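DUF1460 domain-containing protein (Legionella pneumophila subsp. pneumophila, PDB 2IM9) is of unknown function but probably hydrolyses an amide bond, perhaps in cell-wall peptidoglycan, with a domain of the papain-like peptidase clan. Local coordinates at residues Asn134-Ile139 / Thr262-Ser267; Val246-Arg251 / Asn313-Leu318; Asn79-Gln84 / Glu199-Glu204. All blocks are in the same frame, centred on the assembly; numbering follows the deposited sequence. Where two conformers were deposited one is given.

Interaction 1 of 3, residues Asn134-Ile139 / Thr262-Ser267; sequences NHFTSI and TELDIS
Phe136 lays the CD1-CE1 side of its ring against two branched side chains of 262-267. Leu264 meets it at the ring edge, close to the ring plane, where the methyl CD1 of Leu264 is 3.6 Å from CD1 of Phe136. One position further round the ring, Thr262 points its CG2 methyl at CE1 of Phe136 from the opposing direction, at 4.0 Å. Trp179 adds an edge-to-face ring contact to Phe136.

Thr137 and Ile266, whose alpha carbons make the nearest backbone approach, cross at about a right angle. The extended chain of Ile266 (chi2 175°) carries CD1 to the start of the helix, 3.8 Å from CG2 of Thr137 and equally far from N of Ser138. Here the first turn of helix 137-147, with Phe136 as its N-cap residue, is packed against residues 264-266 of the strand: a helix N-terminus set on an antiparallel sheet, consistent with the helix-and-sheet build of papain-like hydrolases.

Polar groups complete this apolar seam. Ser138 holds OG between its own N and carbonyl carbon, chi1 60°, which aims the hydroxyl at the carboxylate of Asp265. OG donates to OD2 of Asp265 over 2.6 Å, and OD2 accepts on its syn lone pair, the side of OD1. The other oxygen is reached through a water, which accepts from N of Ser138 at 2.8 Å and donates to OD1 of Asp265 at 2.8 Å. The carboxylate thus binds both the side chain and, indirectly, the backbone of one helix residue, and its negative charge would probably be eased by the helix N-terminus. Ser217, from strand 214-223, is a second hydroxyl partner of OD2, fixing the group from another strand.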
loop_
_atom_site.group_PDB
_atom_site.type_symbol
_atom_site.label_atom_id
_atom_site.label_comp_id
_atom_site.label_asym_id
_atom_site.label_seq_id
_atom_site.Cartn_x
_atom_site.Cartn_y
_atom_site.Cartn_z
ATOM N N ASN A 134 -5.583 -7.912 -2.788
ATOM C CA ASN A 134 -4.125 -7.964 -2.668
ATOM C C ASN A 134 -3.665 -7.706 -1.234
ATOM O O ASN A 134 -3.029 -6.694 -0.950
ATOM C CB ASN A 134 -3.497 -6.973 -3.637
ATOM C CG ASN A 134 -3.577 -7.437 -5.056
ATOM O OD1 ASN A 134 -3.467 -8.635 -5.330
ATOM N ND2 ASN A 134 -3.743 -6.484 -5.996
ATOM N N HIS A 135 -3.973 -8.636 -0.340
ATOM C CA HIS A 135 -3.690 -8.468 1.093
ATOM C C HIS A 135 -2.220 -8.274 1.450
ATOM O O HIS A 135 -1.890 -7.481 2.338
ATOM C CB HIS A 135 -4.217 -9.666 1.891
ATOM C CG HIS A 135 -5.703 -9.789 1.875
ATOM N ND1 HIS A 135 -6.530 -8.948 2.594
ATOM C CD2 HIS A 135 -6.511 -10.664 1.234
ATOM C CE1 HIS A 135 -7.789 -9.295 2.375
ATOM N NE2 HIS A 135 -7.801 -10.340 1.562
ATOM N N PHE A 136 -1.345 -9.029 0.788
ATOM C CA PHE A 136 0.081 -8.991 1.128
ATOM C C PHE A 136 0.835 -8.086 0.171
ATOM O O PHE A 136 0.841 -8.291 -1.046
ATOM C CB PHE A 136 0.674 -10.395 1.135
ATOM C CG PHE A 136 0.155 -11.242 2.255
ATOM C CD1 PHE A 136 0.792 -11.231 3.489
ATOM C CD2 PHE A 136 -0.993 -12.015 2.090
ATOM C CE1 PHE A 136 0.312 -11.986 4.549
ATOM C CE2 PHE A 136 -1.503 -12.791 3.158
ATOM C CZ PHE A 136 -0.845 -12.771 4.389
ATOM N N THR A 137 1.455 -7.067 0.728
ATOM C CA THR A 137 2.160 -6.080 -0.086
ATOM C C THR A 137 3.188 -6.693 -1.032
ATOM O O THR A 137 3.333 -6.231 -2.182
ATOM C CB THR A 137 2.755 -4.982 0.811
ATOM O OG1 THR A 137 1.683 -4.458 1.611
ATOM C CG2 THR A 137 3.334 -3.848 -0.025
ATOM N N SER A 138 3.903 -7.714 -0.580
ATOM C CA SER A 138 4.947 -8.287 -1.446
ATOM C C SER A 138 4.368 -9.250 -2.479
ATOM O O SER A 138 4.350 -8.951 -3.689
ATOM C CB SER A 138 6.052 -8.945 -0.618
ATOM O OG SER A 138 5.548 -9.984 0.195
ATOM N N ILE A 139 3.863 -10.388 -2.011
ATOM C CA ILE A 139 3.531 -11.481 -2.922
ATOM C C ILE A 139 2.231 -11.271 -3.694
ATOM O O ILE A 139 1.999 -11.923 -4.725
ATOM C CB ILE A 139 3.539 -12.841 -2.186
ATOM C CG1 ILE A 139 2.553 -12.828 -1.030
ATOM C CG2 ILE A 139 4.945 -13.162 -1.673
ATOM C CD1 ILE A 139 1.598 -13.964 -1.075
ATOM N N THR A 262 1.529 -16.199 9.994
ATOM C CA THR A 262 2.532 -16.185 8.944
ATOM C C THR A 262 3.693 -15.240 9.251
ATOM O O THR A 262 3.528 -14.272 9.983
ATOM C CB THR A 262 1.907 -15.820 7.569
ATOM O OG1 THR A 262 2.894 -15.966 6.539
ATOM C CG2 THR A 262 1.345 -14.399 7.560
ATOM N N GLU A 263 4.867 -15.567 8.716
ATOM C CA GLU A 263 5.947 -14.581 8.608
ATOM C C GLU A 263 5.475 -13.445 7.732
ATOM O O GLU A 263 4.586 -13.627 6.886
ATOM C CB GLU A 263 7.180 -15.199 7.949
ATOM C CG GLU A 263 7.802 -16.309 8.739
ATOM C CD GLU A 263 9.088 -16.811 8.101
ATOM O OE1 GLU A 263 9.438 -16.385 6.956
ATOM O OE2 GLU A 263 9.760 -17.638 8.773
ATOM N N LEU A 264 6.080 -12.277 7.916
ATOM C CA LEU A 264 5.761 -11.131 7.087
ATOM C C LEU A 264 7.023 -10.337 6.760
ATOM O O LEU A 264 8.071 -10.503 7.420
ATOM C CB LEU A 264 4.735 -10.242 7.798
ATOM C CG LEU A 264 3.953 -9.226 6.949
ATOM C CD1 LEU A 264 3.308 -9.858 5.687
ATOM C CD2 LEU A 264 2.897 -8.587 7.835
ATOM N N ASP A 265 6.942 -9.493 5.739
ATOM C CA ASP A 265 8.132 -8.794 5.243
ATOM C C ASP A 265 8.022 -7.266 5.169
ATOM O O ASP A 265 9.046 -6.577 5.152
ATOM C CB ASP A 265 8.522 -9.331 3.854
ATOM C CG ASP A 265 7.310 -9.530 2.920
ATOM O OD1 ASP A 265 6.181 -9.076 3.260
ATOM O OD2 ASP A 265 7.495 -10.162 1.851
ATOM N N ILE A 266 6.798 -6.750 5.064
ATOM C CA ILE A 266 6.559 -5.317 4.823
ATOM C C ILE A 266 5.522 -4.786 5.820
ATOM O O ILE A 266 4.431 -5.364 5.949
ATOM C CB ILE A 266 6.091 -5.053 3.363
ATOM C CG1 ILE A 266 7.123 -5.592 2.351
ATOM C CG2 ILE A 266 5.772 -3.558 3.155
ATOM C CD1 ILE A 266 6.636 -5.466 0.926
ATOM N N SER A 267 5.849 -3.690 6.513
ATOM C CA SER A 267 5.045 -3.249 7.667
ATOM C C SER A 267 4.311 -1.933 7.420
ATOM O O SER A 267 3.353 -1.593 8.148
ATOM C CB SER A 267 5.941 -3.110 8.905
ATOM O OG SER A 267 7.053 -2.266 8.635
HETATM O O HOH W 1 3.648 -8.539 2.135
#

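Interaction 2 of 3, residues Val246-Arg251 / Asn313-Leu318; sequences VIEIIR and NIQVVL
The carboxylate of Glu248 and the carboxamide of Asn313 stand side by side, pointing the same way from one face of the sheet, with their planes only 22° apart. OE1 of Glu248 and OD1 of Asn313 are 3.5 Å apart; each group is hydrogen-bonded outside the two strands, OE1 of Glu248 to Asn142 and ND2 of Asn313 to Asp153. The amide of Gln315 is turned steeply to the carboxylate, at 65°, and Trp141 of helix 137-147 touches both side chains. Ile250 crosses Asn313 at a slant, its CD1 3.8 Å from CB of Asn313. A water sits 2.7 Å from OD1 of Asn313 and 3.0 Å from O of Val246, with more acceptors around it than it has protons to give, so that not all of these bonds can be made at once.

Beneath these groups the backbones are tied by two hydrogen-bonded pairs. Val246 N donates to Gln315 O at 2.8 Å, and Val246 O accepts from Gln315 N; Glu248 and Asn313 exchange a similar couple, with Asn313 N 2.9 Å from Glu248 O. The non-hydrogen-bonded pair between them, Ile247 and Ile314, turns to the opposite face. Such alternation defines a regular antiparallel beta ladder, here in the central sheet, where strand 311-317 joins 246-254 to 214-223.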
loop_
_atom_site.group_PDB
_atom_site.type_symbol
_atom_site.label_atom_id
_atom_site.label_comp_id
_atom_site.label_asym_id
_atom_site.label_seq_id
_atom_site.Cartn_x
_atom_site.Cartn_y
_atom_site.Cartn_z
ATOM N N VAL A 246 6.941 5.023 -4.627
ATOM C CA VAL A 246 6.306 4.330 -3.519
ATOM C C VAL A 246 7.412 3.743 -2.657
ATOM O O VAL A 246 8.284 3.019 -3.181
ATOM C CB VAL A 246 5.378 3.190 -4.031
ATOM C CG1 VAL A 246 4.880 2.345 -2.865
ATOM C CG2 VAL A 246 4.193 3.791 -4.863
ATOM N N ILE A 247 7.396 4.084 -1.361
ATOM C CA ILE A 247 8.397 3.585 -0.390
ATOM C C ILE A 247 7.742 2.581 0.543
ATOM O O ILE A 247 6.734 2.907 1.177
ATOM C CB ILE A 247 8.952 4.741 0.494
ATOM C CG1 ILE A 247 9.667 5.783 -0.370
ATOM C CG2 ILE A 247 9.894 4.196 1.556
ATOM C CD1 ILE A 247 9.931 7.068 0.405
ATOM N N GLU A 248 8.296 1.371 0.598
ATOM C CA GLU A 248 7.834 0.328 1.524
ATOM C C GLU A 248 8.855 0.072 2.625
ATOM O O GLU A 248 10.068 0.025 2.376
ATOM C CB GLU A 248 7.529 -0.973 0.766
ATOM C CG GLU A 248 6.377 -0.822 -0.215
ATOM C CD GLU A 248 6.231 -1.960 -1.216
ATOM O OE1 GLU A 248 7.084 -2.874 -1.237
ATOM O OE2 GLU A 248 5.229 -1.933 -1.969
ATOM N N ILE A 249 8.353 -0.122 3.841
ATOM C CA ILE A 249 9.224 -0.316 4.988
ATOM C C ILE A 249 9.408 -1.818 5.203
ATOM O O ILE A 249 8.415 -2.529 5.366
ATOM C CB ILE A 249 8.630 0.355 6.263
ATOM C CG1 ILE A 249 8.378 1.863 6.049
ATOM C CG2 ILE A 249 9.516 0.055 7.481
ATOM C CD1 ILE A 249 9.582 2.664 5.537
ATOM N N ILE A 250 10.664 -2.283 5.230
ATOM C CA ILE A 250 10.976 -3.713 5.126
ATOM C C ILE A 250 11.506 -4.299 6.424
ATOM O O ILE A 250 12.425 -3.735 7.038
ATOM C CB ILE A 250 12.018 -3.957 3.978
ATOM C CG1 ILE A 250 11.539 -3.303 2.661
ATOM C CG2 ILE A 250 12.306 -5.462 3.803
ATOM C CD1 ILE A 250 10.127 -3.705 2.210
ATOM N N ARG A 251 10.923 -5.425 6.822
ATOM C CA ARG A 251 11.336 -6.163 8.003
ATOM C C ARG A 251 11.673 -7.592 7.545
ATOM O O ARG A 251 10.778 -8.441 7.460
ATOM C CB ARG A 251 10.211 -6.161 9.029
ATOM C CG ARG A 251 9.791 -4.769 9.489
ATOM C CD ARG A 251 8.959 -4.807 10.725
ATOM N NE ARG A 251 8.237 -3.564 10.934
ATOM C CZ ARG A 251 7.882 -3.116 12.135
ATOM N NH1 ARG A 251 8.203 -3.815 13.225
ATOM N NH2 ARG A 251 7.197 -1.983 12.246
ATOM N N ASN A 313 12.205 -0.399 0.403
ATOM C CA ASN A 313 12.065 -0.801 -1.000
ATOM C C ASN A 313 11.473 0.384 -1.744
ATOM O O ASN A 313 10.642 1.108 -1.189
ATOM C CB ASN A 313 11.172 -2.058 -1.095
ATOM C CG ASN A 313 10.812 -2.440 -2.526
ATOM O OD1 ASN A 313 9.905 -1.865 -3.138
ATOM N ND2 ASN A 313 11.494 -3.433 -3.051
ATOM N N ILE A 314 11.918 0.583 -2.989
ATOM C CA ILE A 314 11.470 1.733 -3.787
ATOM C C ILE A 314 10.919 1.256 -5.127
ATOM O O ILE A 314 11.583 0.524 -5.861
ATOM C CB ILE A 314 12.622 2.755 -4.047
ATOM C CG1 ILE A 314 13.310 3.191 -2.738
ATOM C CG2 ILE A 314 12.098 4.002 -4.766
ATOM C CD1 ILE A 314 14.475 2.318 -2.320
ATOM N N GLN A 315 9.696 1.697 -5.437
ATOM C CA GLN A 315 9.051 1.401 -6.713
ATOM C C GLN A 315 8.611 2.691 -7.374
ATOM O O GLN A 315 8.333 3.688 -6.699
ATOM C CB GLN A 315 7.826 0.540 -6.481
ATOM C CG GLN A 315 8.169 -0.879 -6.084
ATOM C CD GLN A 315 6.930 -1.682 -5.890
ATOM O OE1 GLN A 315 6.205 -1.490 -4.902
ATOM N NE2 GLN A 315 6.649 -2.576 -6.838
ATOM N N VAL A 316 8.562 2.689 -8.701
ATOM C CA VAL A 316 8.055 3.851 -9.430
ATOM C C VAL A 316 6.882 3.427 -10.293
ATOM O O VAL A 316 6.720 2.248 -10.596
ATOM C CB VAL A 316 9.117 4.529 -10.312
ATOM C CG1 VAL A 316 10.254 5.095 -9.455
ATOM C CG2 VAL A 316 9.663 3.546 -11.343
ATOM N N VAL A 317 6.039 4.393 -10.633
ATOM C CA VAL A 317 4.865 4.150 -11.455
ATOM C C VAL A 317 5.306 4.310 -12.907
ATOM O O VAL A 317 5.959 5.294 -13.248
ATOM C CB VAL A 317 3.744 5.154 -11.126
ATOM C CG1 VAL A 317 2.578 5.061 -12.142
ATOM C CG2 VAL A 317 3.254 4.950 -9.704
ATOM N N LEU A 318 4.932 3.356 -13.752
ATOM C CA LEU A 318 5.410 3.349 -15.141
ATOM C C LEU A 318 4.562 4.164 -16.130
ATOM O O LEU A 318 5.118 4.895 -16.971
ATOM C CB LEU A 318 5.552 1.912 -15.638
ATOM C CG LEU A 318 6.642 1.061 -14.999
ATOM C CD1 LEU A 318 6.502 -0.384 -15.475
ATOM C CD2 LEU A 318 8.026 1.636 -15.310
HETATM O O HOH W 2 7.933 0.008 -2.849
#

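Interaction 3 of 3, residues Asn79-Gln84 / Glu199-Glu204; sequences NARYDQ and EKRLVE
Arg81 grips Glu204 side-on in a bidentate salt bridge, fastening the irregular segment 79-84 to the exposed flank of helix 195-209, in a region predicted to be coiled coil. NE of Arg81 donates to OE2 of Glu204 at 2.9 Å and NH2 of Arg81 to OE1 of Glu204 at 2.8 Å. Both bonds are almost straight, each uses a syn lone pair, and guanidinium and carboxylate are nearly coplanar, 11° apart. Arg81 reaches this position by leaving the backbone with CG anti to N and then bending at chi2, 56°.

The close-packed part lies beneath this pair. Arg201 stacks its guanidinium on that of Arg81, offset, with centres 4.4 Å apart and planes inclined by 23°. Like charges can lie together here probably because each has a carboxylate at hand, Glu204 for Arg81 and Glu197 for NE of Arg201. NH1 of Arg201 also donates to O of Arg81 over 2.8 Å, so the same side chain covers the loop arginine and binds its backbone. Tyr82 fills the inner side: its ring edge, at CE1, is 3.5 Å from O of Arg201, while CG of Arg81 lies over one ring face. Its hydroxyl approaches OE2 of Glu204 in a weak hydrogen bond, with another acceptor also within reach of the proton.

Toward solvent the contact becomes looser and water takes over. Lys200, exposed on the helix, comes to the edge of the Arg81 guanidinium, where the two cationic ends are linked by a water rather than bonded to each other. At the NH1/NH2 edge of Arg201, a second water accepts from NH2 of Arg201 at 2.8 Å and, weakly, from NE2 of Gln84, which donates at 2.8 Å to O of Ala80.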
loop_
_atom_site.group_PDB
_atom_site.type_symbol
_atom_site.label_atom_id
_atom_site.label_comp_id
_atom_site.label_asym_id
_atom_site.label_seq_id
_atom_site.Cartn_x
_atom_site.Cartn_y
_atom_site.Cartn_z
ATOM N N ASN A 79 -23.305 -4.977 0.709
ATOM C CA ASN A 79 -23.770 -6.298 0.345
ATOM C C ASN A 79 -22.665 -7.333 0.156
ATOM O O ASN A 79 -22.941 -8.436 -0.311
ATOM C CB ASN A 79 -24.648 -6.232 -0.923
ATOM C CG ASN A 79 -25.722 -5.158 -0.828
ATOM O OD1 ASN A 79 -26.564 -5.203 0.069
ATOM N ND2 ASN A 79 -25.702 -4.191 -1.759
ATOM N N ALA A 80 -21.424 -6.991 0.515
ATOM C CA ALA A 80 -20.332 -7.947 0.342
ATOM C C ALA A 80 -20.486 -9.153 1.268
ATOM O O ALA A 80 -21.099 -9.052 2.327
ATOM C CB ALA A 80 -18.982 -7.263 0.570
ATOM N N ARG A 81 -19.919 -10.289 0.877
ATOM C CA ARG A 81 -20.120 -11.517 1.654
ATOM C C ARG A 81 -19.349 -11.466 2.973
ATOM O O ARG A 81 -19.868 -11.891 4.008
ATOM C CB ARG A 81 -19.696 -12.742 0.828
ATOM C CG ARG A 81 -19.866 -14.109 1.569
ATOM C CD ARG A 81 -21.288 -14.337 2.067
ATOM N NE ARG A 81 -21.484 -15.734 2.474
ATOM C CZ ARG A 81 -22.652 -16.232 2.857
ATOM N NH1 ARG A 81 -23.731 -15.450 2.881
ATOM N NH2 ARG A 81 -22.743 -17.508 3.200
ATOM N N TYR A 82 -18.103 -10.979 2.933
ATOM C CA TYR A 82 -17.229 -11.057 4.123
ATOM C C TYR A 82 -16.890 -9.708 4.734
ATOM O O TYR A 82 -16.758 -9.602 5.953
ATOM C CB TYR A 82 -15.924 -11.822 3.805
ATOM C CG TYR A 82 -16.221 -13.160 3.185
ATOM C CD1 TYR A 82 -16.710 -14.215 3.962
ATOM C CD2 TYR A 82 -16.037 -13.369 1.814
ATOM C CE1 TYR A 82 -17.034 -15.462 3.375
ATOM C CE2 TYR A 82 -16.339 -14.612 1.217
ATOM C CZ TYR A 82 -16.842 -15.643 2.014
ATOM O OH TYR A 82 -17.164 -16.857 1.453
ATOM N N ASP A 83 -16.712 -8.684 3.900
ATOM C CA ASP A 83 -16.249 -7.391 4.398
ATOM C C ASP A 83 -16.990 -6.271 3.689
ATOM O O ASP A 83 -16.687 -5.957 2.540
ATOM C CB ASP A 83 -14.728 -7.238 4.191
ATOM C CG ASP A 83 -14.166 -5.983 4.851
ATOM O OD1 ASP A 83 -14.962 -5.088 5.286
ATOM O OD2 ASP A 83 -12.921 -5.899 4.970
ATOM N N GLN A 84 -17.964 -5.687 4.389
ATOM C CA GLN A 84 -18.901 -4.708 3.795
ATOM C C GLN A 84 -18.479 -3.258 4.022
ATOM O O GLN A 84 -19.292 -2.320 3.881
ATOM C CB GLN A 84 -20.323 -4.963 4.331
ATOM C CG GLN A 84 -20.826 -6.405 4.035
ATOM C CD GLN A 84 -22.264 -6.645 4.506
ATOM O OE1 GLN A 84 -22.765 -5.967 5.415
ATOM N NE2 GLN A 84 -22.920 -7.619 3.892
ATOM N N GLU A 199 -19.737 -15.930 12.514
ATOM C CA GLU A 199 -19.128 -17.246 12.701
ATOM C C GLU A 199 -19.284 -18.130 11.468
ATOM O O GLU A 199 -18.304 -18.726 11.014
ATOM C CB GLU A 199 -19.712 -17.951 13.937
ATOM N N LYS A 200 -20.501 -18.179 10.917
ATOM C CA LYS A 200 -20.810 -18.969 9.728
ATOM C C LYS A 200 -19.928 -18.562 8.545
ATOM O O LYS A 200 -19.312 -19.404 7.890
ATOM C CB LYS A 200 -22.297 -18.817 9.361
ATOM C CG LYS A 200 -22.692 -19.329 7.949
ATOM C CD LYS A 200 -24.154 -18.982 7.588
ATOM C CE LYS A 200 -24.663 -19.805 6.381
ATOM N NZ LYS A 200 -24.777 -19.074 5.042
ATOM N N ARG A 201 -19.875 -17.260 8.290
ATOM C CA ARG A 201 -19.131 -16.760 7.149
ATOM C C ARG A 201 -17.642 -16.959 7.352
ATOM O O ARG A 201 -16.937 -17.218 6.392
ATOM C CB ARG A 201 -19.469 -15.299 6.878
ATOM C CG ARG A 201 -20.885 -15.165 6.352
ATOM C CD ARG A 201 -21.256 -13.718 6.146
ATOM N NE ARG A 201 -22.702 -13.591 5.978
ATOM C CZ ARG A 201 -23.298 -12.601 5.322
ATOM N NH1 ARG A 201 -22.583 -11.638 4.743
ATOM N NH2 ARG A 201 -24.628 -12.573 5.244
ATOM N N LEU A 202 -17.168 -16.830 8.594
ATOM C CA LEU A 202 -15.741 -17.094 8.861
ATOM C C LEU A 202 -15.329 -18.531 8.507
ATOM O O LEU A 202 -14.303 -18.734 7.868
ATOM C CB LEU A 202 -15.378 -16.784 10.303
ATOM C CG LEU A 202 -13.869 -16.853 10.588
ATOM C CD1 LEU A 202 -13.067 -15.835 9.774
ATOM C CD2 LEU A 202 -13.677 -16.692 12.133
ATOM N N VAL A 203 -16.122 -19.530 8.908
ATOM C CA VAL A 203 -15.831 -20.933 8.548
ATOM C C VAL A 203 -15.796 -21.102 7.037
ATOM O O VAL A 203 -14.935 -21.798 6.490
ATOM C CB VAL A 203 -16.889 -21.931 9.164
ATOM C CG1 VAL A 203 -16.676 -23.343 8.618
ATOM C CG2 VAL A 203 -16.837 -21.882 10.678
ATOM N N GLU A 204 -16.733 -20.445 6.363
ATOM C CA GLU A 204 -16.815 -20.502 4.906
ATOM C C GLU A 204 -15.563 -19.911 4.250
ATOM O O GLU A 204 -14.966 -20.502 3.324
ATOM C CB GLU A 204 -18.048 -19.738 4.474
ATOM C CG GLU A 204 -18.322 -19.716 2.999
ATOM C CD GLU A 204 -19.536 -18.853 2.743
ATOM O OE1 GLU A 204 -20.668 -19.352 2.919
ATOM O OE2 GLU A 204 -19.357 -17.657 2.415
HETATM O O HOH W 3 -25.731 -16.582 4.780
HETATM O O HOH W 4 -24.858 -9.924 4.520
#

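Interactions 1 and 2 are continuous, their centres about 13 Å apart, because strands 264-275 and 246-254 are neighbours in one sheet. Asp265 O lies 2.8 Å from Arg251 N, a probable hydrogen bond, and CD1 of Ile266 packs 3.4 Å from OE1 of Glu248; Thr137 and Ile266 of interaction 1 both touch the carboxylate of Glu248. Interaction 3 is peripheral: its centre is about 22 Å from that of interaction 1 and about 32 Å from that of interaction 2, with nearest atoms about 7 Å and 20 Å apart. It joins a loop to a surface helix, whereas interaction 2 pairs two strands of the buried sheet and interaction 1 packs a helix start against a neighbouring strand.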